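Local atomic coordinates of possible sortase-like protein (PDB entry 5UUS), a protein that probably acts as a sortase, a cysteine transpeptidase that cleaves a sorting signal and joins proteins to the cell envelope. Residues Thr76-Ala86 / Ser169-Thr177; Asn103-Val111 / Ser119-Asp127. All coordinates share one frame; numbering follows the deposited sequence.

Contact 1: Thr76-Ala86 / Ser169-Thr177; sequences TQLPGERGNFA and STISALPET
Strand 83-88 of the sortase beta sheet meets the loop between strands 160-163 and 188-193 here, and the amide of Asn-84 is the polar link. Its ND2 donates to Ser-172 O at 2.9 Å, with the acceptor almost exactly in the amide plane although the nitrogen itself lies above the carbonyl plane of Ser-172. A weak second bond runs from ND2 to Thr-170 O (3.2 Å), so one NH2 group spans the end of the 3-10 segment 169-171. With CG anti to the backbone N (chi1 -167°), the amide points across to that segment, while OD1 is bonded to Thr-191 of strand 188-193, which fixes its flip. Strand 83-88 pairs in parallel with 188-193 in the sortase fold, so Asn-84 ties the loop to two neighbouring strands.

Gln-77, bent at chi2 (68°), folds OE1 back so that Asn-84 N meets it on a lone pair in the carbonyl plane, at 2.8 Å. The same oxygen accepts from a water that also donates to Ile-171 O, and it lies 3.7 Å from Ala-173 CB. Gly-83 CA approaches Ala-173 O in a C-H...O contact of 3.4 Å. Beside these polar atoms Ile-171 CG2 packs on Ala-86 CB at 3.7 Å, and its CD1 meets Thr-76 CG2 at 4.0 Å, the Ile-171 chain running roughly perpendicular to that of Thr-76.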
ATOM      1  N   THR A  76       1.806   3.449  11.675  1.00 40.01           N
ATOM      2  CA  THR A  76       2.487   3.621  10.396  1.00 36.58           C
ATOM      3  C   THR A  76       1.947   4.839   9.639  1.00 41.21           C
ATOM      4  O   THR A  76       0.981   5.452  10.074  1.00 38.98           O
ATOM      5  CB  THR A  76       2.352   2.363   9.523  1.00 38.50           C
ATOM      6  OG1 THR A  76       1.011   2.253   9.022  1.00 40.87           O
ATOM      7  CG2 THR A  76       2.703   1.117  10.360  1.00 38.30           C
ATOM      8  N   GLN A  77       2.556   5.168   8.502  1.00 36.97           N
ATOM      9  CA  GLN A  77       2.191   6.377   7.786  1.00 43.07           C
ATOM     10  C   GLN A  77       0.871   6.171   7.088  1.00 42.71           C
ATOM     11  O   GLN A  77       0.352   5.061   7.043  1.00 36.75           O
ATOM     12  CB  GLN A  77       3.288   6.779   6.790  1.00 39.31           C
ATOM     13  CG  GLN A  77       4.507   7.440   7.462  1.00 35.31           C
ATOM     14  CD  GLN A  77       5.336   6.481   8.350  1.00 40.09           C
ATOM     15  OE1 GLN A  77       5.835   5.443   7.901  1.00 38.55           O
ATOM     16  NE2 GLN A  77       5.494   6.850   9.615  1.00 40.95           N
ATOM     17  N   LEU A  78       0.321   7.259   6.570  1.00 39.30           N
ATOM     18  CA  LEU A  78      -0.990   7.272   5.952  1.00 39.96           C
ATOM     19  C   LEU A  78      -0.789   7.449   4.440  1.00 39.88           C
ATOM     20  O   LEU A  78       0.331   7.669   3.995  1.00 41.78           O
ATOM     21  CB  LEU A  78      -1.848   8.393   6.580  1.00 37.58           C
ATOM     22  CG  LEU A  78      -2.260   8.124   8.035  1.00 42.76           C
ATOM     23  CD1 LEU A  78      -2.856   9.412   8.715  1.00 40.25           C
ATOM     24  CD2 LEU A  78      -3.266   6.986   8.076  1.00 49.54           C
ATOM     25  N   PRO A  79      -1.856   7.334   3.640  1.00 36.53           N
ATOM     26  CA  PRO A  79      -1.643   7.301   2.189  1.00 43.27           C
ATOM     27  C   PRO A  79      -0.976   8.546   1.623  1.00 45.42           C
ATOM     28  O   PRO A  79      -1.375   9.647   1.992  1.00 39.53           O
ATOM     29  CB  PRO A  79      -3.074   7.156   1.641  1.00 43.33           C
ATOM     30  CG  PRO A  79      -3.795   6.424   2.709  1.00 41.19           C
ATOM     31  CD  PRO A  79      -3.239   6.980   3.994  1.00 38.54           C
ATOM     32  N   GLY A  80       0.011   8.376   0.739  1.00 41.97           N
ATOM     33  CA  GLY A  80       0.660   9.512   0.105  1.00 43.27           C
ATOM     34  C   GLY A  80       1.851  10.054   0.873  1.00 41.39           C
ATOM     35  O   GLY A  80       2.570  10.924   0.402  1.00 46.58           O
ATOM     36  N   GLU A  81       2.067   9.526   2.064  1.00 37.90           N
ATOM     37  CA  GLU A  81       3.147   9.996   2.914  1.00 38.20           C
ATOM     38  C   GLU A  81       4.457   9.276   2.665  1.00 46.10           C
ATOM     39  O   GLU A  81       4.482   8.065   2.391  1.00 40.32           O
ATOM     40  CB  GLU A  81       2.756   9.826   4.376  1.00 35.49           C
ATOM     41  CG  GLU A  81       1.445  10.530   4.729  1.00 40.82           C
ATOM     42  CD  GLU A  81       1.166  10.577   6.221  1.00 46.90           C
ATOM     43  OE1 GLU A  81       1.682   9.713   6.968  1.00 49.56           O
ATOM     44  OE2 GLU A  81       0.429  11.497   6.658  1.00 47.98           O
ATOM     45  N   ARG A  82       5.552  10.015   2.802  1.00 42.58           N
ATOM     46  CA  ARG A  82       6.878   9.416   2.765  1.00 41.64           C
ATOM     47  C   ARG A  82       7.032   8.525   3.990  1.00 40.30           C
ATOM     48  O   ARG A  82       6.618   8.907   5.089  1.00 38.11           O
ATOM     49  CB  ARG A  82       7.941  10.514   2.718  1.00 38.24           C
ATOM     50  CG  ARG A  82       7.810  11.390   1.452  1.00 40.56           C
ATOM     51  CD  ARG A  82       8.956  12.406   1.373  1.00 46.53           C
ATOM     52  NE  ARG A  82       8.798  13.338   0.254  1.00 51.08           N
ATOM     53  CZ  ARG A  82       9.367  13.196  -0.942  1.00 65.18           C
ATOM     54  NH1 ARG A  82      10.153  12.146  -1.213  1.00 65.77           N
ATOM     55  NH2 ARG A  82       9.141  14.110  -1.878  1.00 68.41           N
ATOM     56  N   GLY A  83       7.594   7.333   3.802  1.00 36.46           N
ATOM     57  CA  GLY A  83       7.595   6.323   4.859  1.00 31.42           C
ATOM     58  C   GLY A  83       6.823   5.118   4.365  1.00 35.60           C
ATOM     59  O   GLY A  83       6.893   4.765   3.181  1.00 39.85           O
ATOM     60  N   ASN A  84       6.069   4.486   5.263  1.00 36.14           N
ATOM     61  CA  ASN A  84       5.425   3.212   4.955  1.00 34.09           C
ATOM     62  C   ASN A  84       3.968   3.191   5.424  1.00 37.39           C
ATOM     63  O   ASN A  84       3.684   3.244   6.624  1.00 35.78           O
ATOM     64  CB  ASN A  84       6.242   2.081   5.594  1.00 34.36           C
ATOM     65  CG  ASN A  84       5.855   0.695   5.098  1.00 39.38           C
ATOM     66  OD1 ASN A  84       4.866   0.504   4.369  1.00 37.46           O
ATOM     67  ND2 ASN A  84       6.635  -0.297   5.517  1.00 37.24           N
ATOM     68  N   PHE A  85       3.049   3.176   4.466  1.00 34.59           N
ATOM     69  CA  PHE A  85       1.623   3.067   4.762  1.00 35.75           C
ATOM     70  C   PHE A  85       1.279   1.556   4.751  1.00 34.32           C
ATOM     71  O   PHE A  85       1.221   0.956   3.687  1.00 34.67           O
ATOM     72  CB  PHE A  85       0.815   3.866   3.733  1.00 34.02           C
ATOM     73  CG  PHE A  85      -0.638   3.481   3.656  1.00 39.07           C
ATOM     74  CD1 PHE A  85      -1.468   3.617   4.763  1.00 40.28           C
ATOM     75  CD2 PHE A  85      -1.183   2.994   2.463  1.00 33.46           C
ATOM     76  CE1 PHE A  85      -2.819   3.237   4.703  1.00 42.38           C
ATOM     77  CE2 PHE A  85      -2.538   2.623   2.395  1.00 35.53           C
ATOM     78  CZ  PHE A  85      -3.350   2.739   3.527  1.00 37.57           C
ATOM     79  N   ALA A  86       1.087   0.954   5.930  1.00 35.31           N
ATOM     80  CA  ALA A  86       0.935  -0.502   6.061  1.00 38.75           C
ATOM     81  C   ALA A  86      -0.480  -0.932   6.454  1.00 39.84           C
ATOM     82  O   ALA A  86      -1.109  -0.324   7.326  1.00 35.72           O
ATOM     83  CB  ALA A  86       1.940  -1.052   7.087  1.00 37.90           C
ATOM     84  N   SER A 169       9.642  -5.169  11.396  1.00 41.89           N
ATOM     85  CA  SER A 169      10.281  -4.130  10.580  1.00 38.21           C
ATOM     86  C   SER A 169       9.712  -4.096   9.166  1.00 36.83           C
ATOM     87  O   SER A 169      10.002  -3.178   8.413  1.00 38.85           O
ATOM     88  CB  SER A 169      11.809  -4.312  10.522  1.00 41.41           C
ATOM     89  OG  SER A 169      12.173  -5.530   9.899  1.00 41.64           O
ATOM     90  N   THR A 170       8.911  -5.089   8.786  1.00 34.91           N
ATOM     91  CA  THR A 170       8.207  -5.007   7.505  1.00 35.34           C
ATOM     92  C   THR A 170       7.309  -3.775   7.387  1.00 33.19           C
ATOM     93  O   THR A 170       7.034  -3.330   6.274  1.00 34.61           O
ATOM     94  CB  THR A 170       7.328  -6.244   7.226  1.00 32.92           C
ATOM     95  OG1 THR A 170       6.434  -6.468   8.317  1.00 39.58           O
ATOM     96  CG2 THR A 170       8.233  -7.510   7.010  1.00 35.04           C
ATOM     97  N   ILE A 171       6.844  -3.245   8.518  1.00 40.32           N
ATOM     98  CA  ILE A 171       5.970  -2.058   8.493  1.00 39.76           C
ATOM     99  C   ILE A 171       6.705  -0.771   8.943  1.00 42.39           C
ATOM    100  O   ILE A 171       6.078   0.284   9.082  1.00 37.19           O
ATOM    101  CB  ILE A 171       4.691  -2.265   9.376  1.00 32.09           C
ATOM    102  CG1 ILE A 171       5.039  -2.333  10.859  1.00 43.73           C
ATOM    103  CG2 ILE A 171       3.938  -3.561   8.993  1.00 33.59           C
ATOM    104  CD1 ILE A 171       3.806  -2.419  11.768  1.00 46.18           C
ATOM    105  N   SER A 172       8.027  -0.848   9.123  1.00 40.93           N
ATOM    106  CA  SER A 172       8.843   0.338   9.444  1.00 42.99           C
ATOM    107  C   SER A 172       8.884   1.337   8.303  1.00 40.77           C
ATOM    108  O   SER A 172       8.755   0.949   7.137  1.00 34.49           O
ATOM    109  CB  SER A 172      10.272  -0.069   9.796  1.00 45.71           C
ATOM    110  OG  SER A 172      10.292  -0.683  11.069  1.00 48.08           O
ATOM    111  N   ALA A 173       9.076   2.616   8.644  1.00 42.10           N
ATOM    112  CA  ALA A 173       9.021   3.716   7.665  1.00 38.73           C
ATOM    113  C   ALA A 173       9.890   3.405   6.444  1.00 39.05           C
ATOM    114  O   ALA A 173       9.487   3.589   5.311  1.00 41.55           O
ATOM    115  CB  ALA A 173       9.461   5.012   8.319  1.00 37.45           C
ATOM    116  N   LEU A 174      11.090   2.895   6.707  1.00 40.36           N
ATOM    117  CA  LEU A 174      11.924   2.321   5.669  1.00 36.07           C
ATOM    118  C   LEU A 174      11.891   0.806   5.888  1.00 39.52           C
ATOM    119  O   LEU A 174      12.463   0.317   6.873  1.00 38.88           O
ATOM    120  CB  LEU A 174      13.350   2.870   5.747  1.00 41.83           C
ATOM    121  CG  LEU A 174      14.344   2.282   4.743  1.00 46.50           C
ATOM    122  CD1 LEU A 174      13.901   2.634   3.327  1.00 46.99           C
ATOM    123  CD2 LEU A 174      15.761   2.794   5.016  1.00 47.64           C
ATOM    124  N   PRO A 175      11.201   0.065   4.995  1.00 40.42           N
ATOM    125  CA  PRO A 175      10.882  -1.346   5.317  1.00 41.44           C
ATOM    126  C   PRO A 175      12.108  -2.239   5.517  1.00 41.40           C
ATOM    127  O   PRO A 175      13.148  -2.024   4.886  1.00 38.88           O
ATOM    128  CB  PRO A 175      10.052  -1.830   4.117  1.00 43.61           C
ATOM    129  CG  PRO A 175      10.078  -0.736   3.097  1.00 45.89           C
ATOM    130  CD  PRO A 175      10.552   0.537   3.761  1.00 40.82           C
ATOM    131  N   GLU A 176      11.967  -3.204   6.427  1.00 39.47           N
ATOM    132  CA  GLU A 176      13.025  -4.160   6.791  1.00 43.02           C
ATOM    133  C   GLU A 176      14.340  -3.499   7.203  1.00 38.00           C
ATOM    134  O   GLU A 176      15.429  -3.984   6.875  1.00 39.59           O
ATOM    135  CB  GLU A 176      13.260  -5.138   5.638  1.00 35.64           C
ATOM    136  CG  GLU A 176      12.028  -6.028   5.400  1.00 41.60           C
ATOM    137  CD  GLU A 176      11.122  -5.477   4.325  1.00 41.50           C
ATOM    138  OE1 GLU A 176      11.634  -5.073   3.245  1.00 40.55           O
ATOM    139  OE2 GLU A 176       9.892  -5.436   4.554  1.00 40.67           O
ATOM    140  N   THR A 177      14.220  -2.372   7.898  1.00 38.33           N
ATOM    141  CA  THR A 177      15.352  -1.686   8.523  1.00 39.30           C
ATOM    142  C   THR A 177      14.970  -1.272   9.923  1.00 43.79           C
ATOM    143  O   THR A 177      13.819  -1.396  10.314  1.00 44.33           O
ATOM    144  CB  THR A 177      15.770  -0.386   7.779  1.00 40.81           C
ATOM    145  OG1 THR A 177      14.807   0.660   8.048  1.00 40.08           O
ATOM    146  CG2 THR A 177      15.872  -0.642   6.285  1.00 43.31           C
TER
HETATM  147  O   HOH W   1       5.784   3.160   9.454  1.00 40.15           O

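Contact 2: Asn103-Val111 / Ser119-Asp127; sequences NLNVCDAIV and SVYRVMPVD
Arg-122 leaves strand 119-123 with CG anti to its own carbonyl carbon (chi1 -65°) and bends at chi2 (-147°), which lays the guanidinium beside the turn and over Ala-109. NH1 donates to Cys-107 O at 2.8 Å, nearly in line with the C=O bond and with that oxygen in the guanidinium plane, while Ala-109 CB sits over one face of the group, toward its rim. NH2 forms a salt bridge with Glu-228, so the planar group is held at two of its nitrogens.

Val-123 puts CG1 anti to its backbone N (chi1 175°) and fits CB against Asn-105 O (3.4 Å), with CG1 beside that carbonyl. Its CG2 is turned to Asp-108 O and to Leu-104 CD1, the latter at 4.1 Å. Val-106 answers from the other segment with CG2 against Val-123 O (3.4 Å) and the ring of Pro-125, which also packs on helix 130-137.

Backbone bonds join the same residues. Cys-107 N donates to Val-123 O at 2.7 Å, and Val-123 N returns a bond to Asp-108 O; further along, Ile-110 and Tyr-121 exchange both of their N-H...O bonds. Asp-108 OD2 takes the N-H of Asn-105 at 2.7 Å from above the carboxylate plane, bracing the type II turn 105-108. Cys-107, within that turn, is joined by a disulfide to Cys-140. Ile-110 and Tyr-121 face Met-190 of strand 188-193, whereas Ala-109, Arg-122, Val-111 and Val-120 share the other face. Non-hydrogen-bonded pairs Ala-109/Arg-122 and Val-111/Val-120 flank the hydrogen-bonded pair Ile-110/Tyr-121, the register of an antiparallel beta hairpin, here formed by strands 109-114 and 117-123 of the sortase sheet.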
ATOM      1  N   ASN A 103      -0.461 -13.065  -6.970  1.00 50.93           N
ATOM      2  CA  ASN A 103      -0.644 -12.922  -8.404  1.00 51.51           C
ATOM      3  C   ASN A 103      -0.314 -11.534  -8.910  1.00 49.17           C
ATOM      4  O   ASN A 103      -0.293 -11.317 -10.114  1.00 47.63           O
ATOM      5  CB  ASN A 103      -2.070 -13.289  -8.800  1.00 59.12           C
ATOM      6  CG  ASN A 103      -2.363 -14.761  -8.587  1.00 64.30           C
ATOM      7  OD1 ASN A 103      -1.489 -15.615  -8.763  1.00 68.83           O
ATOM      8  ND2 ASN A 103      -3.590 -15.063  -8.190  1.00 69.96           N
ATOM      9  N   LEU A 104      -0.040 -10.601  -7.999  1.00 43.28           N
ATOM     10  CA  LEU A 104       0.444  -9.273  -8.420  1.00 46.03           C
ATOM     11  C   LEU A 104       1.829  -9.348  -9.060  1.00 47.63           C
ATOM     12  O   LEU A 104       2.672 -10.157  -8.660  1.00 44.17           O
ATOM     13  CB  LEU A 104       0.482  -8.312  -7.243  1.00 48.27           C
ATOM     14  CG  LEU A 104      -0.877  -7.881  -6.690  1.00 48.85           C
ATOM     15  CD1 LEU A 104      -0.703  -7.184  -5.354  1.00 44.68           C
ATOM     16  CD2 LEU A 104      -1.578  -6.957  -7.650  1.00 52.49           C
ATOM     17  N   ASN A 105       2.054  -8.524 -10.076  1.00 45.73           N
ATOM     18  CA  ASN A 105       3.379  -8.427 -10.687  1.00 48.17           C
ATOM     19  C   ASN A 105       3.943  -7.046 -10.496  1.00 46.15           C
ATOM     20  O   ASN A 105       3.184  -6.109 -10.216  1.00 43.47           O
ATOM     21  CB  ASN A 105       3.325  -8.746 -12.173  1.00 48.18           C
ATOM     22  CG  ASN A 105       2.708 -10.095 -12.454  1.00 53.60           C
ATOM     23  OD1 ASN A 105       1.785 -10.208 -13.268  1.00 55.99           O
ATOM     24  ND2 ASN A 105       3.189 -11.122 -11.763  1.00 47.72           N
ATOM     25  N   VAL A 106       5.262  -6.911 -10.663  1.00 45.44           N
ATOM     26  CA  VAL A 106       5.902  -5.599 -10.567  1.00 45.71           C
ATOM     27  C   VAL A 106       5.174  -4.601 -11.467  1.00 47.49           C
ATOM     28  O   VAL A 106       4.750  -4.951 -12.564  1.00 45.63           O
ATOM     29  CB  VAL A 106       7.402  -5.649 -10.946  1.00 46.46           C
ATOM     30  CG1 VAL A 106       7.584  -6.242 -12.322  1.00 48.05           C
ATOM     31  CG2 VAL A 106       8.026  -4.239 -10.903  1.00 48.00           C
ATOM     32  N   CYS A 107       4.980  -3.388 -10.945  1.00 44.54           N
ATOM     33  CA  CYS A 107       4.363  -2.254 -11.642  1.00 45.85           C
ATOM     34  C   CYS A 107       2.829  -2.294 -11.669  1.00 48.02           C
ATOM     35  O   CYS A 107       2.193  -1.320 -12.074  1.00 47.59           O
ATOM     36  CB  CYS A 107       4.926  -2.130 -13.069  1.00 55.91           C
ATOM     37  SG  CYS A 107       6.589  -1.389 -13.140  1.00 61.62           S
ATOM     38  N   ASP A 108       2.227  -3.396 -11.225  1.00 43.02           N
ATOM     39  CA  ASP A 108       0.781  -3.419 -10.993  1.00 40.14           C
ATOM     40  C   ASP A 108       0.394  -2.275 -10.016  1.00 46.29           C
ATOM     41  O   ASP A 108       1.089  -2.051  -9.015  1.00 46.25           O
ATOM     42  CB  ASP A 108       0.337  -4.773 -10.411  1.00 39.35           C
ATOM     43  CG  ASP A 108       0.241  -5.870 -11.456  1.00 47.89           C
ATOM     44  OD1 ASP A 108       0.335  -5.576 -12.670  1.00 47.01           O
ATOM     45  OD2 ASP A 108       0.029  -7.033 -11.050  1.00 45.23           O
ATOM     46  N   ALA A 109      -0.710  -1.574 -10.307  1.00 40.14           N
ATOM     47  CA  ALA A 109      -1.149  -0.420  -9.506  1.00 38.97           C
ATOM     48  C   ALA A 109      -1.995  -0.832  -8.312  1.00 44.39           C
ATOM     49  O   ALA A 109      -2.832  -1.739  -8.404  1.00 46.39           O
ATOM     50  CB  ALA A 109      -1.948   0.573 -10.383  1.00 43.65           C
ATOM     51  N   ILE A 110      -1.756  -0.173  -7.188  1.00 40.19           N
ATOM     52  CA  ILE A 110      -2.667  -0.219  -6.066  1.00 40.06           C
ATOM     53  C   ILE A 110      -3.133   1.240  -5.885  1.00 41.67           C
ATOM     54  O   ILE A 110      -2.321   2.111  -5.607  1.00 39.69           O
ATOM     55  CB  ILE A 110      -2.010  -0.725  -4.781  1.00 40.50           C
ATOM     56  CG1 ILE A 110      -1.115  -1.976  -5.046  1.00 44.74           C
ATOM     57  CG2 ILE A 110      -3.075  -0.901  -3.663  1.00 37.20           C
ATOM     58  CD1 ILE A 110      -1.859  -3.116  -5.548  1.00 53.05           C
ATOM     59  N   VAL A 111      -4.425   1.498  -6.064  1.00 43.02           N
ATOM     60  CA  VAL A 111      -4.941   2.855  -5.953  1.00 40.94           C
ATOM     61  C   VAL A 111      -5.630   3.041  -4.612  1.00 45.30           C
ATOM     62  O   VAL A 111      -6.449   2.214  -4.213  1.00 43.89           O
ATOM     63  CB  VAL A 111      -5.908   3.186  -7.100  1.00 41.58           C
ATOM     64  CG1 VAL A 111      -6.378   4.641  -6.982  1.00 41.34           C
ATOM     65  CG2 VAL A 111      -5.220   2.954  -8.456  1.00 42.48           C
ATOM     66  N   SER A 119      -3.978   8.371  -4.295  1.00 39.20           N
ATOM     67  CA  SER A 119      -2.591   7.916  -4.332  1.00 36.96           C
ATOM     68  C   SER A 119      -2.510   6.704  -5.259  1.00 40.11           C
ATOM     69  O   SER A 119      -3.420   5.874  -5.280  1.00 38.01           O
ATOM     70  CB  SER A 119      -2.080   7.525  -2.935  1.00 41.01           C
ATOM     71  OG  SER A 119      -2.232   8.573  -2.012  1.00 44.49           O
ATOM     72  N   VAL A 120      -1.433   6.620  -6.028  1.00 37.15           N
ATOM     73  CA  VAL A 120      -1.170   5.426  -6.807  1.00 36.31           C
ATOM     74  C   VAL A 120       0.143   4.867  -6.334  1.00 41.00           C
ATOM     75  O   VAL A 120       1.163   5.562  -6.384  1.00 41.28           O
ATOM     76  CB  VAL A 120      -1.090   5.715  -8.312  1.00 35.20           C
ATOM     77  CG1 VAL A 120      -0.703   4.440  -9.085  1.00 37.53           C
ATOM     78  CG2 VAL A 120      -2.421   6.291  -8.796  1.00 38.10           C
ATOM     79  N   TYR A 121       0.104   3.625  -5.867  1.00 42.99           N
ATOM     80  CA  TYR A 121       1.310   2.855  -5.587  1.00 43.31           C
ATOM     81  C   TYR A 121       1.513   1.775  -6.647  1.00 43.12           C
ATOM     82  O   TYR A 121       0.554   1.290  -7.237  1.00 40.51           O
ATOM     83  CB  TYR A 121       1.233   2.203  -4.218  1.00 41.45           C
ATOM     84  CG  TYR A 121       1.166   3.148  -3.048  1.00 39.53           C
ATOM     85  CD1 TYR A 121      -0.058   3.649  -2.604  1.00 37.90           C
ATOM     86  CD2 TYR A 121       2.321   3.503  -2.347  1.00 39.81           C
ATOM     87  CE1 TYR A 121      -0.125   4.510  -1.498  1.00 40.11           C
ATOM     88  CE2 TYR A 121       2.260   4.356  -1.240  1.00 37.31           C
ATOM     89  CZ  TYR A 121       1.031   4.854  -0.827  1.00 38.34           C
ATOM     90  OH  TYR A 121       0.949   5.683   0.273  1.00 36.53           O
ATOM     91  N   ARG A 122       2.761   1.393  -6.889  1.00 42.11           N
ATOM     92  CA  ARG A 122       3.030   0.335  -7.853  1.00 43.76           C
ATOM     93  C   ARG A 122       3.927  -0.732  -7.240  1.00 43.49           C
ATOM     94  O   ARG A 122       4.916  -0.424  -6.573  1.00 40.28           O
ATOM     95  CB  ARG A 122       3.623   0.939  -9.114  1.00 43.17           C
ATOM     96  CG  ARG A 122       2.603   1.840  -9.798  1.00 43.62           C
ATOM     97  CD  ARG A 122       2.752   1.833 -11.285  1.00 47.02           C
ATOM     98  NE  ARG A 122       1.735   2.660 -11.926  1.00 48.35           N
ATOM     99  CZ  ARG A 122       0.773   2.185 -12.706  1.00 49.85           C
ATOM    100  NH1 ARG A 122       0.698   0.879 -12.975  1.00 46.85           N
ATOM    101  NH2 ARG A 122      -0.101   3.015 -13.241  1.00 48.67           N
ATOM    102  N   VAL A 123       3.526  -1.988  -7.416  1.00 40.16           N
ATOM    103  CA  VAL A 123       4.250  -3.111  -6.845  1.00 36.10           C
ATOM    104  C   VAL A 123       5.719  -3.071  -7.270  1.00 38.00           C
ATOM    105  O   VAL A 123       6.051  -2.895  -8.462  1.00 37.69           O
ATOM    106  CB  VAL A 123       3.592  -4.451  -7.254  1.00 40.81           C
ATOM    107  CG1 VAL A 123       4.421  -5.626  -6.752  1.00 39.72           C
ATOM    108  CG2 VAL A 123       2.156  -4.524  -6.703  1.00 39.07           C
ATOM    109  N   MET A 124       6.604  -3.191  -6.291  1.00 35.49           N
ATOM    110  CA  MET A 124       8.038  -3.114  -6.564  1.00 39.35           C
ATOM    111  C   MET A 124       8.575  -4.404  -7.192  1.00 40.29           C
ATOM    112  O   MET A 124       7.921  -5.432  -7.122  1.00 38.25           O
ATOM    113  CB  MET A 124       8.781  -2.797  -5.264  1.00 36.51           C
ATOM    114  CG  MET A 124       8.574  -1.272  -4.847  1.00 39.18           C
ATOM    115  SD  MET A 124       9.248  -1.002  -3.206  1.00 46.31           S
ATOM    116  CE  MET A 124      11.003  -1.274  -3.475  1.00 50.63           C
ATOM    117  N   PRO A 125       9.773  -4.364  -7.788  1.00 39.20           N
ATOM    118  CA  PRO A 125      10.309  -5.622  -8.359  1.00 43.60           C
ATOM    119  C   PRO A 125      10.379  -6.800  -7.369  1.00 43.57           C
ATOM    120  O   PRO A 125      10.801  -6.647  -6.217  1.00 41.72           O
ATOM    121  CB  PRO A 125      11.713  -5.216  -8.825  1.00 44.74           C
ATOM    122  CG  PRO A 125      11.584  -3.743  -9.119  1.00 40.51           C
ATOM    123  CD  PRO A 125      10.638  -3.208  -8.069  1.00 34.40           C
ATOM    124  N   VAL A 126       9.965  -7.980  -7.838  1.00 40.99           N
ATOM    125  CA  VAL A 126       9.911  -9.188  -7.034  1.00 39.72           C
ATOM    126  C   VAL A 126      11.083 -10.147  -7.369  1.00 43.47           C
ATOM    127  O   VAL A 126      11.245 -10.547  -8.512  1.00 44.69           O
ATOM    128  CB  VAL A 126       8.558  -9.904  -7.254  1.00 38.80           C
ATOM    129  CG1 VAL A 126       8.489 -11.193  -6.447  1.00 44.55           C
ATOM    130  CG2 VAL A 126       7.391  -8.962  -6.904  1.00 41.53           C
ATOM    131  N   ASP A 127      11.905 -10.459  -6.367  1.00 44.25           N
ATOM    132  CA  ASP A 127      12.960 -11.474  -6.432  1.00 52.67           C
ATOM    133  C   ASP A 127      14.146 -11.107  -7.339  1.00 61.21           C
ATOM    134  O   ASP A 127      15.242 -11.643  -7.174  1.00 69.77           O
ATOM    135  CB  ASP A 127      12.394 -12.842  -6.878  1.00 49.67           C
ATOM    136  CG  ASP A 127      11.437 -13.453  -5.868  1.00 53.01           C
ATOM    137  OD1 ASP A 127      11.445 -13.033  -4.694  1.00 53.82           O
ATOM    138  OD2 ASP A 127      10.683 -14.370  -6.256  1.00 52.45           O
TER

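How the contacts relate
Along the chain, residues 103-111 and 119-127 of contact 2, which hold parts of the hairpin 109-114/117-123, fall between the two segments of contact 1. The centres are 16 Å apart, and both contacts are built on one mixed beta sheet. One way round this sortase barrel the strands run 83-88, 188-193, 204-216, 117-123, 109-114, and side chains of 188-193 also pack on Ile-110 and Tyr-121. The contacts touch at the turn 78-81, where Gly-80 N is 2.9 Å from Tyr-121 OH, a probable hydrogen bond. Strands 83-88 and 188-193 lead to the predicted active-site residues His-90 and Cys-195, which neither contact includes.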